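Local atomic coordinates of Csm3 (PDB entry 6AE2), a protein that is a RAMP-superfamily subunit of the type III-A CRISPR-Cas effector complex that probably binds RNA and probably acts as an endonuclease. Residues N29-M34 with I228-D233; E35-T40 with S219-L224; T63-N68 with A130-G135; N145-K150 with F166-R171. All blocks are in the same frame, centred on the assembly; numbering follows the deposited sequence.

Contact 1: N29-M34 with I228-D233; sequences NIIYNM and IKKGID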
# COMPACT_ATOMS: atom_id res chain seq x y z
N ASN A 29 5.89 31.36 -2.32
CA ASN A 29 5.34 30.01 -2.30
C ASN A 29 6.42 29.02 -2.73
O ASN A 29 7.24 29.32 -3.60
CB ASN A 29 4.13 29.89 -3.24
CG ASN A 29 3.05 30.90 -2.94
OD1 ASN A 29 2.70 31.13 -1.78
ND2 ASN A 29 2.49 31.50 -3.98
N ILE A 30 6.41 27.86 -2.10
CA ILE A 30 7.24 26.73 -2.52
C ILE A 30 6.34 25.76 -3.26
O ILE A 30 5.33 25.31 -2.72
CB ILE A 30 7.93 26.05 -1.32
CG1 ILE A 30 8.90 27.02 -0.64
CG2 ILE A 30 8.66 24.81 -1.78
CD1 ILE A 30 9.25 26.61 0.78
N ILE A 31 6.70 25.45 -4.50
CA ILE A 31 5.90 24.58 -5.36
C ILE A 31 6.59 23.23 -5.46
O ILE A 31 7.80 23.16 -5.72
CB ILE A 31 5.71 25.20 -6.76
CG1 ILE A 31 5.19 26.64 -6.65
CG2 ILE A 31 4.76 24.35 -7.58
CD1 ILE A 31 3.98 26.79 -5.77
N TYR A 32 5.83 22.17 -5.23
CA TYR A 32 6.30 20.79 -5.36
C TYR A 32 5.47 20.10 -6.43
O TYR A 32 4.24 20.06 -6.33
CB TYR A 32 6.19 20.03 -4.04
CG TYR A 32 7.16 20.44 -2.95
CD1 TYR A 32 8.48 20.02 -2.98
CD2 TYR A 32 6.74 21.21 -1.88
CE1 TYR A 32 9.37 20.39 -1.98
CE2 TYR A 32 7.61 21.58 -0.87
CZ TYR A 32 8.93 21.17 -0.93
OH TYR A 32 9.80 21.53 0.07
N ASN A 33 6.13 19.56 -7.45
CA ASN A 33 5.45 18.73 -8.45
C ASN A 33 5.49 17.29 -7.95
O ASN A 33 6.41 16.53 -8.25
CB ASN A 33 6.11 18.89 -9.82
CG ASN A 33 5.73 20.19 -10.49
OD1 ASN A 33 4.56 20.53 -10.61
ND2 ASN A 33 6.74 20.94 -10.94
N MET A 34 4.47 16.93 -7.18
CA MET A 34 4.45 15.65 -6.48
C MET A 34 3.98 14.53 -7.40
O MET A 34 3.10 14.72 -8.25
CB MET A 34 3.53 15.75 -5.26
CG MET A 34 3.04 14.42 -4.71
SD MET A 34 1.85 14.65 -3.38
CE MET A 34 0.60 15.63 -4.21
N ILE A 228 10.40 24.42 -6.03
CA ILE A 228 10.45 25.65 -6.82
C ILE A 228 9.93 26.78 -5.96
O ILE A 228 8.75 26.79 -5.56
CB ILE A 228 9.62 25.52 -8.12
CG1 ILE A 228 10.05 24.29 -8.92
CG2 ILE A 228 9.76 26.78 -8.95
CD1 ILE A 228 9.33 24.15 -10.25
N LYS A 229 10.79 27.75 -5.66
CA LYS A 229 10.40 28.94 -4.92
C LYS A 229 9.99 30.03 -5.91
O LYS A 229 10.73 30.34 -6.84
CB LYS A 229 11.55 29.44 -4.05
CG LYS A 229 11.83 28.60 -2.82
CD LYS A 229 13.13 29.04 -2.17
CE LYS A 229 13.16 28.71 -0.69
NZ LYS A 229 14.32 29.37 -0.01
N LYS A 230 8.80 30.59 -5.70
CA LYS A 230 8.29 31.68 -6.53
C LYS A 230 7.96 32.87 -5.64
O LYS A 230 7.04 32.79 -4.81
CB LYS A 230 7.06 31.24 -7.33
CG LYS A 230 7.08 29.78 -7.75
CD LYS A 230 6.58 29.60 -9.18
CE LYS A 230 5.24 30.28 -9.39
NZ LYS A 230 4.57 29.83 -10.64
N GLY A 231 8.70 33.96 -5.82
CA GLY A 231 8.40 35.21 -5.17
C GLY A 231 7.56 36.11 -6.06
O GLY A 231 7.09 35.72 -7.13
N ILE A 232 7.38 37.35 -5.60
CA ILE A 232 6.58 38.31 -6.36
C ILE A 232 7.16 38.51 -7.76
O ILE A 232 6.41 38.75 -8.72
CB ILE A 232 6.46 39.64 -5.59
CG1 ILE A 232 5.54 40.62 -6.33
CG2 ILE A 232 7.83 40.25 -5.34
CD1 ILE A 232 4.25 40.01 -6.84
N ASP A 233 8.48 38.40 -7.90
CA ASP A 233 9.09 38.60 -9.21
C ASP A 233 8.68 37.52 -10.20
O ASP A 233 8.37 37.82 -11.36
CB ASP A 233 10.62 38.65 -9.08
CG ASP A 233 11.11 39.97 -8.52
OD1 ASP A 233 11.81 39.95 -7.49
OD2 ASP A 233 10.79 41.03 -9.11
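I31 overlaps the side chains of I228 and K230 on one face of an antiparallel strand pair. Its CB stands 4.2 Å from CB of I228, directly across the pair. Its CG1 branch reaches the aliphatic stem of K230, with CG1 of I31 3.8 Å from CG of K230. I31 places CG1 beside its backbone N and anti to the carbonyl carbon (chi1 -51°), which turns this branch toward K230. The lysine chain bends at chi2 and chi3 as it crosses the isoleucine. On the reverse face, I30 and K229 rise together. CG1 of I30 meets CG of K229 at 4.0 Å, and the lysine then runs on, extended, away from the pair.

Four backbone bonds hold the register. N29 and K230 form one hydrogen-bonded pair, with K230 N 2.9 Å from N29 O. I31 and I228 form the other, with I228 N 2.9 Å from I31 O. I30 and K229 lie between them as a non-hydrogen-bonded pair. The side-chain amide of N29 turns elsewhere, to Y235, S183 and W26.

The contact joins the first strand, 26-38, to the last, 220-230, at the edge of the ferredoxin-like sheet. On its other side strand 26-38 bonds to strand 175-185. I30 and Y32 face helix 190-205 through E190 and I194, while I31 packs on K179 and I181 of strand 175-185.

Contact 2: E35-T40 with S219-L224; sequences EIEVLT and SVKITL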
# COMPACT_ATOMS: atom_id res chain seq x y z
N GLU A 35 4.59 13.35 -7.24
CA GLU A 35 4.18 12.14 -7.94
C GLU A 35 3.80 11.08 -6.92
O GLU A 35 4.48 10.91 -5.90
CB GLU A 35 5.29 11.61 -8.85
CG GLU A 35 5.00 10.23 -9.43
CD GLU A 35 6.06 9.77 -10.42
OE1 GLU A 35 6.32 10.50 -11.39
OE2 GLU A 35 6.62 8.67 -10.23
N ILE A 36 2.70 10.38 -7.19
CA ILE A 36 2.17 9.34 -6.31
C ILE A 36 2.10 8.05 -7.11
O ILE A 36 1.32 7.94 -8.06
CB ILE A 36 0.78 9.71 -5.76
CG1 ILE A 36 0.86 10.98 -4.91
CG2 ILE A 36 0.19 8.56 -4.98
CD1 ILE A 36 -0.47 11.41 -4.37
N GLU A 37 2.91 7.07 -6.72
CA GLU A 37 2.90 5.76 -7.37
C GLU A 37 2.17 4.75 -6.49
O GLU A 37 2.44 4.65 -5.29
CB GLU A 37 4.32 5.27 -7.66
CG GLU A 37 4.35 4.02 -8.52
CD GLU A 37 5.75 3.51 -8.78
OE1 GLU A 37 5.93 2.73 -9.74
OE2 GLU A 37 6.68 3.88 -8.03
N VAL A 38 1.26 4.01 -7.11
CA VAL A 38 0.51 2.97 -6.41
C VAL A 38 1.38 1.72 -6.31
O VAL A 38 1.85 1.20 -7.33
CB VAL A 38 -0.81 2.67 -7.14
CG1 VAL A 38 -1.50 1.46 -6.53
CG2 VAL A 38 -1.72 3.89 -7.11
N LEU A 39 1.60 1.24 -5.09
CA LEU A 39 2.35 0.01 -4.85
C LEU A 39 1.45 -1.19 -4.60
O LEU A 39 1.74 -2.28 -5.10
CB LEU A 39 3.30 0.20 -3.66
CG LEU A 39 4.31 1.34 -3.79
CD1 LEU A 39 5.27 1.34 -2.62
CD2 LEU A 39 5.07 1.24 -5.10
N THR A 40 0.38 -1.03 -3.82
CA THR A 40 -0.68 -2.02 -3.75
C THR A 40 -1.99 -1.36 -4.15
O THR A 40 -2.17 -0.15 -3.97
CB THR A 40 -0.85 -2.62 -2.35
OG1 THR A 40 -1.08 -1.58 -1.40
CG2 THR A 40 0.40 -3.39 -1.96
N SER A 219 -1.06 0.92 -0.50
CA SER A 219 0.32 1.30 -0.25
C SER A 219 0.80 2.19 -1.39
O SER A 219 0.55 1.90 -2.56
CB SER A 219 1.22 0.07 -0.13
OG SER A 219 2.58 0.43 -0.29
N VAL A 220 1.49 3.27 -1.04
CA VAL A 220 1.76 4.35 -1.97
C VAL A 220 3.19 4.83 -1.78
O VAL A 220 3.69 4.89 -0.65
CB VAL A 220 0.74 5.49 -1.76
CG1 VAL A 220 1.32 6.83 -2.16
CG2 VAL A 220 -0.55 5.20 -2.52
N LYS A 221 3.86 5.15 -2.88
CA LYS A 221 5.16 5.81 -2.85
C LYS A 221 4.98 7.24 -3.34
O LYS A 221 4.53 7.46 -4.47
CB LYS A 221 6.19 5.07 -3.70
CG LYS A 221 7.50 5.83 -3.86
CD LYS A 221 8.25 5.39 -5.11
CE LYS A 221 8.87 4.01 -4.92
NZ LYS A 221 9.81 3.67 -6.02
N ILE A 222 5.32 8.21 -2.49
CA ILE A 222 5.17 9.63 -2.80
C ILE A 222 6.54 10.21 -3.09
O ILE A 222 7.49 10.01 -2.32
CB ILE A 222 4.48 10.38 -1.65
CG1 ILE A 222 3.02 9.92 -1.52
CG2 ILE A 222 4.57 11.88 -1.86
CD1 ILE A 222 2.09 10.95 -0.92
N THR A 223 6.65 10.92 -4.21
CA THR A 223 7.90 11.54 -4.64
C THR A 223 7.66 13.03 -4.85
O THR A 223 6.97 13.43 -5.79
CB THR A 223 8.42 10.90 -5.93
OG1 THR A 223 8.47 9.48 -5.77
CG2 THR A 223 9.83 11.41 -6.26
N LEU A 224 8.22 13.84 -3.96
CA LEU A 224 8.32 15.27 -4.21
C LEU A 224 9.53 15.56 -5.08
O LEU A 224 10.59 14.95 -4.90
CB LEU A 224 8.43 16.05 -2.90
CG LEU A 224 7.29 15.94 -1.88
CD1 LEU A 224 7.54 16.85 -0.68
CD2 LEU A 224 5.96 16.26 -2.54
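E35 and T223, and E37 and K221, are the hydrogen-bonded pairs of this antiparallel strand contact, each joined by two backbone bonds. E37 N lies 2.8 Å from K221 O, and the return bond from K221 N to E37 O has the same length. Beyond the strand, S219 O accepts two backbone donors, L39 N at 2.8 Å and T40 N at 3.2 Å. Both approach it from the same face of the carbonyl plane. One side chain joins this backbone bonding: T40 OG1 accepts S219 N at 2.7 Å. The hydroxyl sits between the backbone N and the carbonyl carbon of T40 (chi1 56°), which leaves it facing S219. It also bonds to G216 O.

Apolar contact lies on the face of I36, V220 and I222. CG2 of I36 crosses to CG1 of V220 at 3.5 Å. I36 and I222 run side by side, their CG1 atoms 4.2 Å apart. L39 lays its CD1 branch across CB of K221. T40 and S219 also pack on D129 and R128 of the second subunit.

Charge is confined to the face of E37 and K221. The two chains lie alongside each other, and E37 OE2 is 3.7 Å from K221 NZ, a long salt bridge.

The chemistry is thus two-sided. The apolar face is buried, with helix 190-205 against I222, and the charged face is more exposed. Backbone bonds and the T40 hydroxyl, more than the ion pair, appear to fix the register.

Contact 3: T63-N68 with A130-G135; sequences TKYLIN and AFLDDG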
# COMPACT_ATOMS: atom_id res chain seq x y z
N THR A 63 -13.05 10.93 -12.48
CA THR A 63 -13.42 12.15 -13.17
C THR A 63 -13.08 11.99 -14.64
O THR A 63 -12.37 11.07 -15.04
CB THR A 63 -12.73 13.38 -12.57
OG1 THR A 63 -13.33 14.57 -13.10
CG2 THR A 63 -11.25 13.38 -12.91
N LYS A 64 -13.60 12.91 -15.46
CA LYS A 64 -13.43 12.81 -16.90
C LYS A 64 -12.00 13.18 -17.31
O LYS A 64 -11.48 14.22 -16.92
CB LYS A 64 -14.43 13.70 -17.62
CG LYS A 64 -14.19 13.80 -19.12
CD LYS A 64 -15.23 14.65 -19.82
CE LYS A 64 -14.78 15.04 -21.22
NZ LYS A 64 -15.85 15.71 -22.01
N TYR A 65 -11.39 12.31 -18.11
CA TYR A 65 -10.15 12.61 -18.82
C TYR A 65 -10.42 12.62 -20.31
O TYR A 65 -11.32 11.92 -20.80
CB TYR A 65 -9.04 11.58 -18.53
CG TYR A 65 -8.50 11.55 -17.12
CD1 TYR A 65 -9.31 11.21 -16.04
CD2 TYR A 65 -7.16 11.82 -16.88
CE1 TYR A 65 -8.80 11.17 -14.76
CE2 TYR A 65 -6.64 11.78 -15.59
CZ TYR A 65 -7.47 11.45 -14.54
OH TYR A 65 -6.96 11.41 -13.26
N LEU A 66 -9.64 13.40 -21.04
CA LEU A 66 -9.62 13.35 -22.50
C LEU A 66 -8.38 12.54 -22.88
O LEU A 66 -7.26 13.06 -22.91
CB LEU A 66 -9.59 14.75 -23.10
CG LEU A 66 -9.96 14.88 -24.58
CD1 LEU A 66 -11.47 14.97 -24.74
CD2 LEU A 66 -9.29 16.09 -25.19
N ILE A 67 -8.59 11.25 -23.16
CA ILE A 67 -7.50 10.31 -23.38
C ILE A 67 -7.02 10.41 -24.82
O ILE A 67 -7.83 10.39 -25.76
CB ILE A 67 -7.94 8.88 -23.04
CG1 ILE A 67 -7.96 8.69 -21.52
CG2 ILE A 67 -7.02 7.85 -23.70
CD1 ILE A 67 -6.78 9.33 -20.81
N ASN A 68 -5.70 10.52 -25.00
CA ASN A 68 -5.06 10.70 -26.30
C ASN A 68 -5.51 11.99 -26.98
O ASN A 68 -5.32 12.15 -28.19
CB ASN A 68 -5.29 9.50 -27.22
CG ASN A 68 -4.32 9.46 -28.40
OD1 ASN A 68 -3.27 10.09 -28.37
ND2 ASN A 68 -4.69 8.72 -29.44
N ALA A 130 -4.62 15.01 -7.47
CA ALA A 130 -3.62 14.43 -8.35
C ALA A 130 -4.31 13.61 -9.43
O ALA A 130 -5.26 12.86 -9.15
CB ALA A 130 -2.64 13.57 -7.57
N PHE A 131 -3.82 13.73 -10.66
CA PHE A 131 -4.44 13.09 -11.80
C PHE A 131 -3.44 12.17 -12.50
O PHE A 131 -2.22 12.32 -12.37
CB PHE A 131 -5.00 14.13 -12.77
CG PHE A 131 -5.97 15.07 -12.13
CD1 PHE A 131 -7.27 14.67 -11.86
CD2 PHE A 131 -5.57 16.34 -11.74
CE1 PHE A 131 -8.16 15.53 -11.25
CE2 PHE A 131 -6.46 17.21 -11.13
CZ PHE A 131 -7.76 16.80 -10.88
N LEU A 132 -3.99 11.21 -13.25
CA LEU A 132 -3.17 10.18 -13.89
C LEU A 132 -2.12 10.79 -14.80
O LEU A 132 -2.43 11.59 -15.69
CB LEU A 132 -4.06 9.24 -14.70
CG LEU A 132 -4.80 8.11 -13.98
CD1 LEU A 132 -5.90 7.54 -14.87
CD2 LEU A 132 -3.83 7.02 -13.56
N ASP A 133 -0.87 10.39 -14.58
CA ASP A 133 0.14 10.53 -15.62
C ASP A 133 -0.33 9.67 -16.78
O ASP A 133 -0.12 8.45 -16.78
CB ASP A 133 1.51 10.08 -15.09
CG ASP A 133 2.61 10.07 -16.17
OD1 ASP A 133 3.79 10.20 -15.79
OD2 ASP A 133 2.32 9.93 -17.37
N ASP A 134 -0.98 10.28 -17.77
CA ASP A 134 -1.40 9.55 -18.96
C ASP A 134 -0.25 9.53 -19.97
O ASP A 134 -0.30 10.11 -21.06
CB ASP A 134 -2.69 10.13 -19.54
CG ASP A 134 -2.62 11.63 -19.73
OD1 ASP A 134 -1.65 12.25 -19.27
OD2 ASP A 134 -3.57 12.18 -20.35
N GLY A 135 0.81 8.82 -19.58
CA GLY A 135 2.00 8.68 -20.40
C GLY A 135 2.02 7.45 -21.27
O GLY A 135 2.58 7.45 -22.37
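The Y65 ring has L132 over one face, where the CD1 methyl lies. T63 O sits at the edge of the same ring, in its plane. The F131 ring takes the Y65 hydroxyl at its edge, also in plane, with OH of Y65 3.6 Å from CD1 of F131. The two side chains cross obliquely and the rings are not stacked; the tyrosine meets the phenylalanine with its hydroxyl end.

Y65 carries the contact. A chi1 of -67° swings its ring away from its own carbonyl and out toward 130-132. The hydroxyl then meets the backbone there. L132 N donates to Y65 OH at 3.0 Å, and the bond is nearly straight at 167°. The same oxygen has a weak hydrogen bond with P76 O. Carbon contacts support it: CE2 of Y65 is 3.7 Å from CB of L132 and 4.0 Å from CB of F131. L132 stands at about a right angle to the tyrosine.

T63 adds a lighter touch, its CG2 4.1 Å from CE1 of F131. At the other end D134, the centre of an inverse gamma turn, comes near the CD1 methyl of I67, but this loop is poorly ordered.

Strands 62-67 and 125-132 do not pair with each other. Strand 71-78 lies between them in the sheet and bonds to both, and its L75 packs on Y65, I67 and L132. The side chains therefore meet across the intervening strand 71-78 of an antiparallel sheet. The contact belongs where the hairpin 62-67/71-78 extends the ferredoxin-like sheet of this RAMP protein.

Contact 4: N145-K150 with F166-R171; sequences NVIEIK and FIERVR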
# COMPACT_ATOMS: atom_id res chain seq x y z
N ASN A 145 -7.78 -0.46 -17.88
CA ASN A 145 -6.83 -1.45 -17.39
C ASN A 145 -6.26 -1.01 -16.05
O ASN A 145 -5.89 -1.84 -15.22
CB ASN A 145 -5.70 -1.64 -18.40
CG ASN A 145 -6.04 -2.64 -19.48
OD1 ASN A 145 -7.20 -2.88 -19.78
ND2 ASN A 145 -5.01 -3.22 -20.09
N VAL A 146 -6.19 0.31 -15.83
CA VAL A 146 -5.73 0.89 -14.58
C VAL A 146 -6.53 0.36 -13.39
O VAL A 146 -6.03 0.32 -12.26
CB VAL A 146 -5.81 2.43 -14.69
CG1 VAL A 146 -6.02 3.11 -13.35
CG2 VAL A 146 -4.56 2.97 -15.38
N ILE A 147 -7.76 -0.10 -13.62
CA ILE A 147 -8.65 -0.48 -12.54
C ILE A 147 -8.82 -1.99 -12.51
O ILE A 147 -9.14 -2.62 -13.52
CB ILE A 147 -10.01 0.24 -12.64
CG1 ILE A 147 -9.90 1.64 -12.02
CG2 ILE A 147 -11.10 -0.56 -11.94
CD1 ILE A 147 -11.20 2.34 -11.80
N GLU A 148 -8.58 -2.57 -11.33
CA GLU A 148 -8.82 -3.98 -11.08
C GLU A 148 -10.08 -4.14 -10.24
O GLU A 148 -10.35 -3.35 -9.34
CB GLU A 148 -7.62 -4.62 -10.37
CG GLU A 148 -7.98 -5.81 -9.50
CD GLU A 148 -6.96 -6.09 -8.42
OE1 GLU A 148 -6.58 -7.27 -8.25
OE2 GLU A 148 -6.53 -5.14 -7.73
N ILE A 149 -10.87 -5.16 -10.57
CA ILE A 149 -12.02 -5.56 -9.76
C ILE A 149 -11.57 -6.69 -8.84
O ILE A 149 -11.20 -7.77 -9.31
CB ILE A 149 -13.20 -5.98 -10.64
CG1 ILE A 149 -13.54 -4.87 -11.64
CG2 ILE A 149 -14.41 -6.33 -9.79
CD1 ILE A 149 -14.84 -5.10 -12.38
N LYS A 150 -11.60 -6.43 -7.54
CA LYS A 150 -11.10 -7.37 -6.54
C LYS A 150 -12.24 -7.83 -5.65
O LYS A 150 -12.95 -7.01 -5.06
CB LYS A 150 -9.99 -6.73 -5.70
CG LYS A 150 -9.54 -7.56 -4.51
CD LYS A 150 -8.49 -8.58 -4.91
CE LYS A 150 -8.19 -9.53 -3.75
NZ LYS A 150 -7.73 -8.79 -2.54
N PHE A 166 -17.38 -7.00 -4.66
CA PHE A 166 -16.35 -6.72 -5.66
C PHE A 166 -15.92 -5.27 -5.54
O PHE A 166 -16.71 -4.36 -5.80
CB PHE A 166 -16.87 -7.03 -7.07
CG PHE A 166 -17.28 -8.46 -7.26
CD1 PHE A 166 -18.54 -8.89 -6.90
CD2 PHE A 166 -16.39 -9.37 -7.79
CE1 PHE A 166 -18.91 -10.21 -7.07
CE2 PHE A 166 -16.75 -10.69 -7.96
CZ PHE A 166 -18.02 -11.11 -7.60
N ILE A 167 -14.67 -5.06 -5.15
CA ILE A 167 -14.14 -3.73 -4.87
C ILE A 167 -13.18 -3.32 -5.98
O ILE A 167 -12.35 -4.12 -6.42
CB ILE A 167 -13.43 -3.70 -3.49
CG1 ILE A 167 -14.36 -4.26 -2.42
CG2 ILE A 167 -12.98 -2.29 -3.15
CD1 ILE A 167 -13.89 -4.02 -1.00
N GLU A 168 -13.32 -2.08 -6.43
CA GLU A 168 -12.42 -1.54 -7.44
C GLU A 168 -11.14 -1.02 -6.78
O GLU A 168 -11.16 -0.50 -5.66
CB GLU A 168 -13.10 -0.40 -8.20
CG GLU A 168 -14.09 -0.85 -9.26
CD GLU A 168 -14.60 0.31 -10.09
OE1 GLU A 168 -14.15 1.45 -9.87
OE2 GLU A 168 -15.46 0.07 -10.97
N ARG A 169 -10.03 -1.19 -7.49
CA ARG A 169 -8.74 -0.68 -7.04
C ARG A 169 -7.96 -0.16 -8.24
O ARG A 169 -8.13 -0.64 -9.37
CB ARG A 169 -7.89 -1.73 -6.31
CG ARG A 169 -8.65 -2.64 -5.36
CD ARG A 169 -7.89 -3.93 -5.14
NE ARG A 169 -6.85 -3.79 -4.12
CZ ARG A 169 -5.85 -4.64 -3.96
NH1 ARG A 169 -5.74 -5.70 -4.75
NH2 ARG A 169 -4.95 -4.43 -3.01
N VAL A 170 -7.10 0.81 -7.99
CA VAL A 170 -6.16 1.31 -8.99
C VAL A 170 -4.93 0.42 -8.94
O VAL A 170 -4.26 0.34 -7.90
CB VAL A 170 -5.81 2.78 -8.74
CG1 VAL A 170 -4.97 3.32 -9.89
CG2 VAL A 170 -7.07 3.61 -8.56
N ARG A 171 -4.64 -0.26 -10.04
CA ARG A 171 -3.62 -1.30 -10.03
C ARG A 171 -2.25 -0.72 -9.69
O ARG A 171 -1.98 0.47 -9.87
CB ARG A 171 -3.58 -2.04 -11.37
CG ARG A 171 -2.90 -1.28 -12.50
CD ARG A 171 -3.10 -2.00 -13.82
NE ARG A 171 -2.77 -1.17 -14.98
CZ ARG A 171 -2.74 -1.62 -16.23
NH1 ARG A 171 -3.02 -2.88 -16.50
NH2 ARG A 171 -2.42 -0.79 -17.22
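E148 and R169 run alongside each other on one face of a two-stranded antiparallel sheet. Their carboxylate and guanidinium planes are 25° apart. OE2 of E148 meets NH1 of R169 at 3.1 Å, a salt bridge whose hydrogen bond is weak because it is bent (132°). K150 flanks the arginine on the same face, its CB 3.5 Å from CD of R169.

R171 is oriented differently. Its extended chain runs along N145, and one face of the guanidinium lies over the N145-V146 peptide, with N145 C 3.5 Å above its plane. A chi1 of 76° folds CG over the arginine's own backbone and directs the chain that way. R171 N bonds to V146 O at 2.7 Å.

Apolar groups add to the pairing. V146 and V170 lie flank to flank, CG1 to CG1 3.6 Å. I149 also touches F166, CG2 of I149 being 3.7 Å from CB of F166.

Two charged ends, those of R169 and E148, have their stronger partners in the second subunit, D129 and Y77 respectively, whereas the K150 ammonium forms a salt bridge with E152 of its own chain. Y217 of the same chain gives R169 a cation-pi contact. The antiparallel pair 147-151/166-170 forms a separate two-stranded sheet, which packs through V146, I147 and V170 on P76 of strand 71-78 and bonds through the V170 backbone to L42.

How the contacts relate
Contacts 1 and 2 join the same two strands, 26-38 and 220-230, and touch where M34 and Y32 meet L224. All four contacts are partly buried. Contact 2 is nearest the chain centre, about 9 Å centre to centre; contacts 1 and 4 are outermost, about 18 and 19 Å, on opposite sides. Contact 1 rests on backbone bonds and aliphatic stems. Contact 2 has a buried apolar face, a hydroxyl bond and a long ion pair. Contact 3 lies at the other flank of the same sheet, where side chains, chiefly one tyrosine, meet across an intervening strand. Contact 4 belongs to a separate two-stranded sheet and carries the most charge. It touches contact 2 at V38, and both reach the second subunit.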